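Local atomic coordinates of adhesin (Streptococcus sanguinis SK1 = NCTC 7863, PDB entry 6VT2), a protein that binds sialylated glycans through two tandem Siglec-like modules, and so probably helps the streptococcus adhere to sialoglycan-bearing host surfaces. Residues A[13-24]-A[120-131]; A[131-139]-A[158-167]. All coordinates share one frame; numbering follows the deposited sequence.

Contact 1: residues A[13-24]-A[120-131]; sequences EVIAYRGEEFEF and FVLVIRPQTEKY. With CA (calcium ion), chain I.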
loop_
_atom_site.group_PDB
_atom_site.type_symbol
_atom_site.label_atom_id
_atom_site.label_comp_id
_atom_site.label_asym_id
_atom_site.label_seq_id
_atom_site.Cartn_x
_atom_site.Cartn_y
_atom_site.Cartn_z
ATOM N N GLU A 13 8.275 39.460 -17.631
ATOM C CA GLU A 13 8.128 39.285 -16.186
ATOM C C GLU A 13 8.736 37.945 -15.799
ATOM O O GLU A 13 8.493 37.000 -16.459
ATOM C CB GLU A 13 6.660 39.298 -15.780
ATOM C CG GLU A 13 6.450 39.111 -14.317
ATOM C CD GLU A 13 4.997 38.971 -14.038
ATOM O OE1 GLU A 13 4.463 37.941 -14.385
ATOM O OE2 GLU A 13 4.406 39.894 -13.491
ATOM N N VAL A 14 9.464 37.924 -14.711
ATOM C CA VAL A 14 10.057 36.675 -14.226
ATOM C C VAL A 14 9.651 36.582 -12.763
ATOM O O VAL A 14 10.001 37.459 -12.023
ATOM C CB VAL A 14 11.574 36.683 -14.358
ATOM C CG1 VAL A 14 12.148 35.421 -13.746
ATOM C CG2 VAL A 14 11.967 36.809 -15.818
ATOM N N ILE A 15 8.886 35.581 -12.411
ATOM C CA ILE A 15 8.513 35.394 -10.997
ATOM C C ILE A 15 9.670 34.668 -10.285
ATOM O O ILE A 15 10.013 33.648 -10.767
ATOM C CB ILE A 15 7.205 34.611 -10.875
ATOM C CG1 ILE A 15 6.088 35.329 -11.611
ATOM C CG2 ILE A 15 6.859 34.365 -9.420
ATOM C CD1 ILE A 15 5.876 36.704 -11.152
ATOM N N ALA A 16 10.131 35.180 -9.151
ATOM C CA ALA A 16 11.322 34.464 -8.502
ATOM C C ALA A 16 10.810 34.265 -7.075
ATOM O O ALA A 16 10.326 35.182 -6.518
ATOM C CB ALA A 16 12.559 35.305 -8.501
ATOM N N TYR A 17 10.968 33.112 -6.523
ATOM C CA TYR A 17 10.442 32.855 -5.187
ATOM C C TYR A 17 11.507 33.180 -4.152
ATOM O O TYR A 17 12.610 32.853 -4.346
ATOM C CB TYR A 17 9.960 31.418 -5.097
ATOM C CG TYR A 17 8.776 31.250 -5.984
ATOM C CD1 TYR A 17 7.570 31.788 -5.610
ATOM C CD2 TYR A 17 8.897 30.686 -7.227
ATOM C CE1 TYR A 17 6.468 31.721 -6.425
ATOM C CE2 TYR A 17 7.808 30.628 -8.058
ATOM C CZ TYR A 17 6.600 31.123 -7.649
ATOM O OH TYR A 17 5.586 31.047 -8.525
ATOM N N ARG A 18 11.107 33.816 -3.085
ATOM C CA ARG A 18 11.969 34.185 -1.978
ATOM C C ARG A 18 12.717 32.941 -1.493
ATOM O O ARG A 18 12.092 31.976 -1.249
ATOM C CB ARG A 18 11.078 34.739 -0.879
ATOM C CG ARG A 18 11.848 35.040 0.376
ATOM C CD ARG A 18 11.023 35.873 1.313
ATOM N NE ARG A 18 9.772 35.234 1.624
ATOM C CZ ARG A 18 8.872 35.708 2.451
ATOM N NH1 ARG A 18 9.073 36.863 3.008
ATOM N NH2 ARG A 18 7.777 35.036 2.709
ATOM N N GLY A 19 14.042 33.012 -1.372
ATOM C CA GLY A 19 14.863 31.907 -0.888
ATOM C C GLY A 19 15.384 31.014 -1.977
ATOM O O GLY A 19 16.310 30.304 -1.704
ATOM N N GLU A 20 14.805 31.087 -3.165
ATOM C CA GLU A 20 15.113 30.105 -4.227
ATOM C C GLU A 20 15.991 30.653 -5.337
ATOM O O GLU A 20 16.091 31.816 -5.477
ATOM C CB GLU A 20 13.807 29.587 -4.793
ATOM C CG GLU A 20 12.862 29.164 -3.687
ATOM C CD GLU A 20 11.798 28.182 -4.085
ATOM O OE1 GLU A 20 11.594 28.017 -5.253
ATOM O OE2 GLU A 20 11.166 27.640 -3.203
ATOM N N GLU A 21 16.561 29.733 -6.091
ATOM C CA GLU A 21 17.338 30.114 -7.273
ATOM C C GLU A 21 16.346 30.488 -8.356
ATOM O O GLU A 21 15.267 29.911 -8.369
ATOM C CB GLU A 21 18.139 28.939 -7.822
ATOM C CG GLU A 21 19.185 28.349 -6.905
ATOM C CD GLU A 21 19.723 27.005 -7.374
ATOM O OE1 GLU A 21 19.154 26.423 -8.320
ATOM O OE2 GLU A 21 20.727 26.554 -6.805
ATOM N N PHE A 22 16.704 31.445 -9.199
ATOM C CA PHE A 22 15.905 31.775 -10.392
ATOM C C PHE A 22 16.882 31.809 -11.563
ATOM O O PHE A 22 18.019 31.977 -11.349
ATOM C CB PHE A 22 15.174 33.116 -10.316
ATOM C CG PHE A 22 16.087 34.307 -10.186
ATOM C CD1 PHE A 22 16.534 34.699 -8.940
ATOM C CD2 PHE A 22 16.497 35.032 -11.294
ATOM C CE1 PHE A 22 17.380 35.779 -8.801
ATOM C CE2 PHE A 22 17.344 36.117 -11.148
ATOM C CZ PHE A 22 17.783 36.487 -9.902
ATOM N N GLU A 23 16.346 31.596 -12.755
ATOM C CA GLU A 23 17.171 31.645 -13.974
ATOM C C GLU A 23 16.257 31.921 -15.145
ATOM O O GLU A 23 15.180 31.384 -15.148
ATOM C CB GLU A 23 17.894 30.316 -14.172
ATOM C CG GLU A 23 18.484 30.083 -15.543
ATOM C CD GLU A 23 18.940 28.646 -15.631
ATOM O OE1 GLU A 23 20.021 28.382 -15.195
ATOM O OE2 GLU A 23 18.159 27.802 -16.058
ATOM N N PHE A 24 16.684 32.762 -16.061
ATOM C CA PHE A 24 15.945 32.937 -17.318
ATOM C C PHE A 24 16.972 33.309 -18.366
ATOM O O PHE A 24 18.011 33.543 -18.014
ATOM C CB PHE A 24 14.810 33.954 -17.201
ATOM C CG PHE A 24 15.213 35.373 -16.930
ATOM C CD1 PHE A 24 15.427 35.805 -15.635
ATOM C CD2 PHE A 24 15.320 36.281 -17.966
ATOM C CE1 PHE A 24 15.726 37.129 -15.384
ATOM C CE2 PHE A 24 15.640 37.600 -17.712
ATOM C CZ PHE A 24 15.838 38.014 -16.423
ATOM N N PHE A 120 13.113 43.604 -18.168
ATOM C CA PHE A 120 12.334 42.587 -17.501
ATOM C C PHE A 120 11.942 43.096 -16.130
ATOM O O PHE A 120 12.635 43.934 -15.556
ATOM C CB PHE A 120 13.069 41.252 -17.369
ATOM C CG PHE A 120 14.333 41.324 -16.597
ATOM C CD1 PHE A 120 14.332 41.128 -15.231
ATOM C CD2 PHE A 120 15.544 41.597 -17.232
ATOM C CE1 PHE A 120 15.502 41.260 -14.486
ATOM C CE2 PHE A 120 16.694 41.654 -16.529
ATOM C CZ PHE A 120 16.693 41.487 -15.126
ATOM N N VAL A 121 10.869 42.545 -15.559
ATOM C CA VAL A 121 10.513 42.808 -14.176
ATOM C C VAL A 121 10.664 41.502 -13.440
ATOM O O VAL A 121 10.007 40.505 -13.772
ATOM C CB VAL A 121 9.099 43.336 -14.030
ATOM C CG1 VAL A 121 8.827 43.655 -12.574
ATOM C CG2 VAL A 121 8.928 44.629 -14.863
ATOM N N LEU A 122 11.550 41.502 -12.469
ATOM C CA LEU A 122 11.740 40.395 -11.560
ATOM C C LEU A 122 10.884 40.618 -10.332
ATOM O O LEU A 122 10.980 41.660 -9.692
ATOM C CB LEU A 122 13.224 40.296 -11.224
ATOM C CG LEU A 122 13.619 39.082 -10.410
ATOM C CD1 LEU A 122 13.472 37.839 -11.229
ATOM C CD2 LEU A 122 15.065 39.329 -9.947
ATOM N N VAL A 123 10.005 39.681 -10.057
ATOM C CA VAL A 123 8.980 39.835 -9.039
ATOM C C VAL A 123 9.236 38.808 -7.977
ATOM O O VAL A 123 9.225 37.606 -8.272
ATOM C CB VAL A 123 7.573 39.703 -9.638
ATOM C CG1 VAL A 123 6.465 39.928 -8.598
ATOM C CG2 VAL A 123 7.384 40.622 -10.788
ATOM N N ILE A 124 9.355 39.266 -6.729
ATOM C CA ILE A 124 9.702 38.359 -5.649
ATOM C C ILE A 124 8.458 37.932 -4.883
ATOM O O ILE A 124 7.741 38.781 -4.359
ATOM C CB ILE A 124 10.724 38.979 -4.699
ATOM C CG1 ILE A 124 11.915 39.584 -5.493
ATOM C CG2 ILE A 124 11.071 38.024 -3.624
ATOM C CD1 ILE A 124 12.517 38.632 -6.440
ATOM N N ARG A 125 8.176 36.630 -4.852
ATOM C CA ARG A 125 6.960 36.096 -4.257
ATOM C C ARG A 125 7.323 35.113 -3.166
ATOM O O ARG A 125 8.418 34.522 -3.158
ATOM C CB ARG A 125 6.084 35.431 -5.330
ATOM C CG ARG A 125 5.716 36.415 -6.410
ATOM C CD ARG A 125 5.148 37.681 -5.881
ATOM N NE ARG A 125 3.893 37.433 -5.185
ATOM C CZ ARG A 125 3.134 38.409 -4.717
ATOM N NH1 ARG A 125 3.544 39.685 -4.795
ATOM N NH2 ARG A 125 1.971 38.125 -4.175
ATOM N N PRO A 126 6.416 34.888 -2.241
ATOM C CA PRO A 126 6.685 33.906 -1.189
ATOM C C PRO A 126 6.577 32.490 -1.717
ATOM O O PRO A 126 5.849 32.204 -2.668
ATOM C CB PRO A 126 5.615 34.211 -0.135
ATOM C CG PRO A 126 4.412 34.598 -1.014
ATOM C CD PRO A 126 5.073 35.465 -2.170
ATOM N N GLN A 127 7.292 31.583 -1.050
ATOM C CA GLN A 127 7.278 30.194 -1.494
ATOM C C GLN A 127 5.886 29.576 -1.493
ATOM O O GLN A 127 5.575 28.732 -2.344
ATOM C CB GLN A 127 8.208 29.353 -0.633
ATOM C CG GLN A 127 9.656 29.721 -0.951
ATOM C CD GLN A 127 10.680 28.798 -0.392
ATOM O OE1 GLN A 127 10.361 27.690 -0.038
ATOM N NE2 GLN A 127 11.932 29.258 -0.301
ATOM N N THR A 128 5.025 30.017 -0.607
ATOM C CA THR A 128 3.699 29.433 -0.562
ATOM C C THR A 128 2.917 29.654 -1.837
ATOM O O THR A 128 1.994 28.876 -2.115
ATOM C CB THR A 128 2.893 29.933 0.621
ATOM O OG1 THR A 128 1.725 29.070 0.727
ATOM C CG2 THR A 128 2.495 31.354 0.489
ATOM N N GLU A 129 3.292 30.632 -2.660
ATOM C CA GLU A 129 2.585 30.774 -3.927
ATOM C C GLU A 129 3.013 29.734 -4.942
ATOM O O GLU A 129 2.297 29.482 -5.919
ATOM C CB GLU A 129 2.794 32.186 -4.466
ATOM C CG GLU A 129 1.994 33.173 -3.675
ATOM C CD GLU A 129 2.066 34.560 -4.242
ATOM O OE1 GLU A 129 2.824 34.781 -5.210
ATOM O OE2 GLU A 129 1.367 35.423 -3.718
ATOM N N LYS A 130 4.179 29.152 -4.765
ATOM C CA LYS A 130 4.635 28.085 -5.635
ATOM C C LYS A 130 4.032 26.738 -5.261
ATOM O O LYS A 130 3.761 25.927 -6.133
ATOM C CB LYS A 130 6.171 28.068 -5.595
ATOM C CG LYS A 130 6.785 26.968 -6.308
ATOM C CD LYS A 130 8.300 27.135 -6.284
ATOM C CE LYS A 130 8.943 26.053 -7.178
ATOM N NZ LYS A 130 10.380 25.860 -6.831
ATOM N N TYR A 131 3.783 26.482 -3.987
ATOM C CA TYR A 131 3.427 25.158 -3.498
ATOM C C TYR A 131 1.967 25.127 -3.063
ATOM O O TYR A 131 1.478 26.029 -2.367
ATOM C CB TYR A 131 4.369 24.776 -2.354
ATOM C CG TYR A 131 5.807 24.803 -2.742
ATOM C CD1 TYR A 131 6.323 23.858 -3.638
ATOM C CD2 TYR A 131 6.656 25.778 -2.259
ATOM C CE1 TYR A 131 7.659 23.889 -4.029
ATOM C CE2 TYR A 131 7.997 25.823 -2.649
ATOM C CZ TYR A 131 8.491 24.837 -3.511
ATOM O OH TYR A 131 9.809 24.890 -3.911
HETATM CA CA CA I . 0.369 27.704 -1.061
HETATM O O HOH W 1 14.504 28.207 0.343
HETATM O O HOH W 2 -0.936 29.647 -1.011
HETATM O O HOH W 3 -1.787 26.609 -1.471
HETATM O O HOH W 4 -0.312 28.134 -3.267
#
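Lys130 lies across the phenol ring of Tyr17, its CB 3.7 Å from the ring centroid and almost on the ring normal. With CG anti to the backbone N (chi1 174°) and the rest of the chain extended, the lysine runs over the ring to Glu20, the two side chains meeting from opposite directions. A lysine suits this place because its methylenes cover an aromatic face while NZ forms a salt bridge with Glu20 OE1 (2.9 Å). The other oxygen, Glu20 OE2, accepts a hydrogen bond from Tyr131 OH at 3.1 Å, and both partners come from the syn side. Gln127, its chain extended, reaches the turn 17-20 and gives NE2 to Arg18 O (2.9 Å), the acceptor lying in the amide plane. This turn is type II, and Gly19 takes its positive-phi position, where a CB would press on the preceding carbonyl.

The turn links strand 13-17 to strand 21-29 of a second sheet, within the V-set immunoglobulin-like fold expected of a Siglec-like domain. Strand 13-17 is an edge strand, running parallel to 119-125 and joined to it by a ladder from Val14 N to Arg18 N. Between the sheets, Phe24 turns its edge to the face of Phe120, centroids 4.8 Å apart and planes at 69°. Leu122 spreads its branches there, CD1 to Val14 CG1 (3.7 Å) and CD2 to Phe22 CZ (3.9 Å), while small Ala16 leaves room for CD1 of Ile124. On the other sheet face, Arg125 grips Glu129 side-on through NE and NH2, and its CG meets Ile15 CG2. Arg18 sends its guanidinium past Pro126 to a salt bridge with Asp186 of the Rib-like module. Thr128, through O and OG1, and Tyr131 O bind calcium together with Asp190.

Contact 2: residues A[131-139]-A[158-167]; sequences YTPQVPTLT and AVKSANPNLP. With CA (calcium ion), chain I.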
loop_
_atom_site.group_PDB
_atom_site.type_symbol
_atom_site.label_atom_id
_atom_site.label_comp_id
_atom_site.label_asym_id
_atom_site.label_seq_id
_atom_site.Cartn_x
_atom_site.Cartn_y
_atom_site.Cartn_z
ATOM N N TYR A 131 3.783 26.482 -3.987
ATOM C CA TYR A 131 3.427 25.158 -3.498
ATOM C C TYR A 131 1.967 25.127 -3.063
ATOM O O TYR A 131 1.478 26.029 -2.367
ATOM C CB TYR A 131 4.369 24.776 -2.354
ATOM C CG TYR A 131 5.807 24.803 -2.742
ATOM C CD1 TYR A 131 6.323 23.858 -3.638
ATOM C CD2 TYR A 131 6.656 25.778 -2.259
ATOM C CE1 TYR A 131 7.659 23.889 -4.029
ATOM C CE2 TYR A 131 7.997 25.823 -2.649
ATOM C CZ TYR A 131 8.491 24.837 -3.511
ATOM O OH TYR A 131 9.809 24.890 -3.911
ATOM N N THR A 132 1.254 24.118 -3.540
ATOM C CA THR A 132 -0.142 23.898 -3.171
ATOM C C THR A 132 -0.219 22.490 -2.584
ATOM O O THR A 132 -0.161 21.491 -3.330
ATOM C CB THR A 132 -1.071 24.056 -4.361
ATOM O OG1 THR A 132 -0.916 25.373 -4.914
ATOM C CG2 THR A 132 -2.533 23.881 -3.917
ATOM N N PRO A 133 -0.342 22.347 -1.270
ATOM C CA PRO A 133 -0.291 21.004 -0.674
ATOM C C PRO A 133 -1.542 20.210 -0.976
ATOM O O PRO A 133 -2.646 20.755 -1.076
ATOM C CB PRO A 133 -0.177 21.259 0.833
ATOM C CG PRO A 133 0.045 22.745 1.002
ATOM C CD PRO A 133 -0.535 23.400 -0.263
ATOM N N GLN A 134 -1.359 18.902 -1.089
ATOM C CA GLN A 134 -2.477 17.992 -1.270
ATOM C C GLN A 134 -2.966 17.520 0.091
ATOM O O GLN A 134 -2.204 17.445 1.059
ATOM C CB GLN A 134 -2.072 16.799 -2.133
ATOM C CG GLN A 134 -1.827 17.171 -3.603
ATOM C CD GLN A 134 -2.915 16.663 -4.527
ATOM O OE1 GLN A 134 -3.869 16.008 -4.091
ATOM N NE2 GLN A 134 -2.770 16.949 -5.816
ATOM N N VAL A 135 -4.259 17.251 0.168
ATOM C CA VAL A 135 -4.849 16.773 1.411
ATOM C C VAL A 135 -4.346 15.362 1.694
ATOM O O VAL A 135 -4.092 14.584 0.758
ATOM C CB VAL A 135 -6.379 16.791 1.352
ATOM C CG1 VAL A 135 -6.903 18.132 0.901
ATOM C CG2 VAL A 135 -6.895 15.670 0.417
ATOM N N PRO A 136 -4.147 15.017 2.959
ATOM C CA PRO A 136 -3.721 13.661 3.315
ATOM C C PRO A 136 -4.906 12.707 3.392
ATOM O O PRO A 136 -6.073 13.086 3.310
ATOM C CB PRO A 136 -3.084 13.840 4.691
ATOM C CG PRO A 136 -4.010 14.880 5.325
ATOM C CD PRO A 136 -4.464 15.826 4.149
ATOM N N THR A 137 -4.584 11.432 3.563
ATOM C CA THR A 137 -5.613 10.502 3.992
ATOM C C THR A 137 -6.068 10.967 5.369
ATOM O O THR A 137 -5.230 11.333 6.198
ATOM C CB THR A 137 -5.074 9.073 4.059
ATOM O OG1 THR A 137 -3.964 8.982 4.960
ATOM C CG2 THR A 137 -4.592 8.594 2.678
ATOM N N LEU A 138 -7.359 10.835 5.636
ATOM C CA LEU A 138 -7.974 11.197 6.925
ATOM C C LEU A 138 -7.379 10.340 8.043
ATOM O O LEU A 138 -7.147 9.161 7.856
ATOM C CB LEU A 138 -9.481 10.995 6.876
ATOM C CG LEU A 138 -10.249 12.202 6.378
ATOM C CD1 LEU A 138 -11.734 11.939 6.247
ATOM C CD2 LEU A 138 -10.009 13.384 7.311
ATOM N N THR A 139 -7.058 10.951 9.153
ATOM C CA THR A 139 -6.625 10.207 10.322
ATOM C C THR A 139 -7.824 10.112 11.244
ATOM O O THR A 139 -8.438 11.130 11.556
ATOM C CB THR A 139 -5.448 10.865 11.009
ATOM O OG1 THR A 139 -4.313 10.822 10.129
ATOM C CG2 THR A 139 -5.127 10.150 12.245
ATOM N N ALA A 158 0.911 11.553 7.380
ATOM C CA ALA A 158 -0.014 11.430 6.262
ATOM C C ALA A 158 0.069 12.656 5.336
ATOM O O ALA A 158 -0.131 12.549 4.122
ATOM C CB ALA A 158 -1.439 11.272 6.763
ATOM N N VAL A 159 0.381 13.829 5.861
ATOM C CA VAL A 159 0.551 15.054 5.034
ATOM C C VAL A 159 1.843 14.940 4.237
ATOM O O VAL A 159 1.765 15.127 3.072
ATOM C CB VAL A 159 0.477 16.333 5.876
ATOM C CG1 VAL A 159 0.809 17.539 5.030
ATOM C CG2 VAL A 159 -0.911 16.520 6.483
ATOM N N LYS A 160 2.919 14.495 4.854
ATOM C CA LYS A 160 4.227 14.353 4.178
ATOM C C LYS A 160 4.068 13.279 3.098
ATOM O O LYS A 160 4.541 13.456 2.005
ATOM C CB LYS A 160 5.330 14.007 5.173
ATOM C CG LYS A 160 5.880 15.139 6.012
ATOM C CD LYS A 160 7.329 14.972 6.351
ATOM C CE LYS A 160 7.606 14.768 7.812
ATOM N NZ LYS A 160 8.582 15.763 8.346
ATOM N N SER A 161 3.352 12.208 3.384
ATOM C CA SER A 161 3.149 11.091 2.430
ATOM C C SER A 161 2.380 11.565 1.201
ATOM O O SER A 161 2.721 11.185 0.118
ATOM C CB SER A 161 2.476 9.911 3.073
ATOM O OG SER A 161 1.674 9.208 2.147
ATOM N N ALA A 162 1.421 12.464 1.345
ATOM C CA ALA A 162 0.620 12.957 0.208
ATOM C C ALA A 162 1.333 14.117 -0.503
ATOM O O ALA A 162 0.823 14.567 -1.440
ATOM C CB ALA A 162 -0.722 13.401 0.654
ATOM N N ASN A 163 2.450 14.624 0.051
ATOM C CA ASN A 163 3.157 15.847 -0.435
ATOM C C ASN A 163 4.640 15.625 -0.710
ATOM O O ASN A 163 5.486 16.345 -0.183
ATOM C CB ASN A 163 2.991 16.924 0.624
ATOM C CG ASN A 163 1.656 17.583 0.498
ATOM O OD1 ASN A 163 1.547 18.406 -0.382
ATOM N ND2 ASN A 163 0.686 17.225 1.325
ATOM N N PRO A 164 5.000 14.671 -1.582
ATOM C CA PRO A 164 6.409 14.420 -1.812
ATOM C C PRO A 164 7.188 15.556 -2.500
ATOM O O PRO A 164 8.383 15.590 -2.340
ATOM C CB PRO A 164 6.326 13.188 -2.725
ATOM C CG PRO A 164 5.049 13.373 -3.479
ATOM C CD PRO A 164 4.113 13.833 -2.392
ATOM N N ASN A 165 6.504 16.506 -3.127
ATOM C CA ASN A 165 7.159 17.579 -3.906
ATOM C C ASN A 165 7.289 18.877 -3.113
ATOM O O ASN A 165 7.894 19.799 -3.637
ATOM C CB ASN A 165 6.409 17.744 -5.222
ATOM C CG ASN A 165 6.328 16.455 -6.011
ATOM O OD1 ASN A 165 7.217 15.612 -5.938
ATOM N ND2 ASN A 165 5.261 16.292 -6.770
ATOM N N LEU A 166 6.781 18.958 -1.878
ATOM C CA LEU A 166 7.005 20.181 -1.085
ATOM C C LEU A 166 8.494 20.266 -0.728
ATOM O O LEU A 166 9.147 19.237 -0.756
ATOM C CB LEU A 166 6.103 20.169 0.158
ATOM C CG LEU A 166 4.594 20.282 -0.074
ATOM C CD1 LEU A 166 3.854 20.325 1.252
ATOM C CD2 LEU A 166 4.234 21.509 -0.878
ATOM N N PRO A 167 9.068 21.452 -0.423
ATOM C CA PRO A 167 10.452 21.518 0.035
ATOM C C PRO A 167 10.726 20.537 1.194
ATOM O O PRO A 167 9.889 20.307 1.976
ATOM C CB PRO A 167 10.662 22.964 0.475
ATOM C CG PRO A 167 9.597 23.752 -0.253
ATOM C CD PRO A 167 8.463 22.784 -0.516
HETATM CA CA CA I . 0.369 27.704 -1.061
HETATM O O HOH W 4 -0.312 28.134 -3.267
HETATM O O HOH W 5 -1.783 10.715 3.249
HETATM O O HOH W 2 -0.936 29.647 -1.011
HETATM O O HOH W 3 -1.787 26.609 -1.471
#
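Asn163 sets CG anti to its carbonyl carbon (chi1 -81°) and twists its amide by chi2 of -78°, which brings both amide atoms to the backbone of Gln134. OD1 accepts from Gln134 N at 3.0 Å, and ND2 donates to Gln134 O at 2.9 Å. The same ND2 donates to Val159 O in the last turn of helix 149-162. Asparagine suits this place because one short planar group can both give and take.

Pro136 packs on the helix: its CB lies 3.7 Å from Ala158 CB, and its CG the same distance from Val159 CG2. Alanine at 158 and 162 lets the extended chain come close. Water 5 links the two backbones, accepting from Thr137 N and donating to Ala158 O. At the calcium end, Pro167 lays CD over the centre of the Tyr131 ring, 3.6 Å from its centroid, while Leu166 CD2 touches Tyr131 CB.

In this Rib-like module residues 134-137 lie against the helix end and 131-133 against the following loop, without strand pairing. A buried amide serves the backbone polar groups of Gln134, and the CH-pi contact with proline, together with the hydroxyl bond to Glu20, probably helps to fix the tilt of the tyrosine ring.

In the fold
The two contacts follow one another along the chain, contact 1 closing at Tyr131 just where contact 2 opens, with their centres about 22 Å apart. Contact 1 belongs to the first Siglec-like module and contact 2 to the Rib-like module after it, so the residue they share stands at the junction. They also touch through Gln127 and Pro167, and one calcium ion is bound by the shared Tyr131 and by Thr128 of contact 1. Asp190, much later in the Rib-like module, binds that ion too, tying the end of one module to the body of the next. Such a metal-bridged junction probably limits hinging and could be one factor in how the two glycan sites are placed.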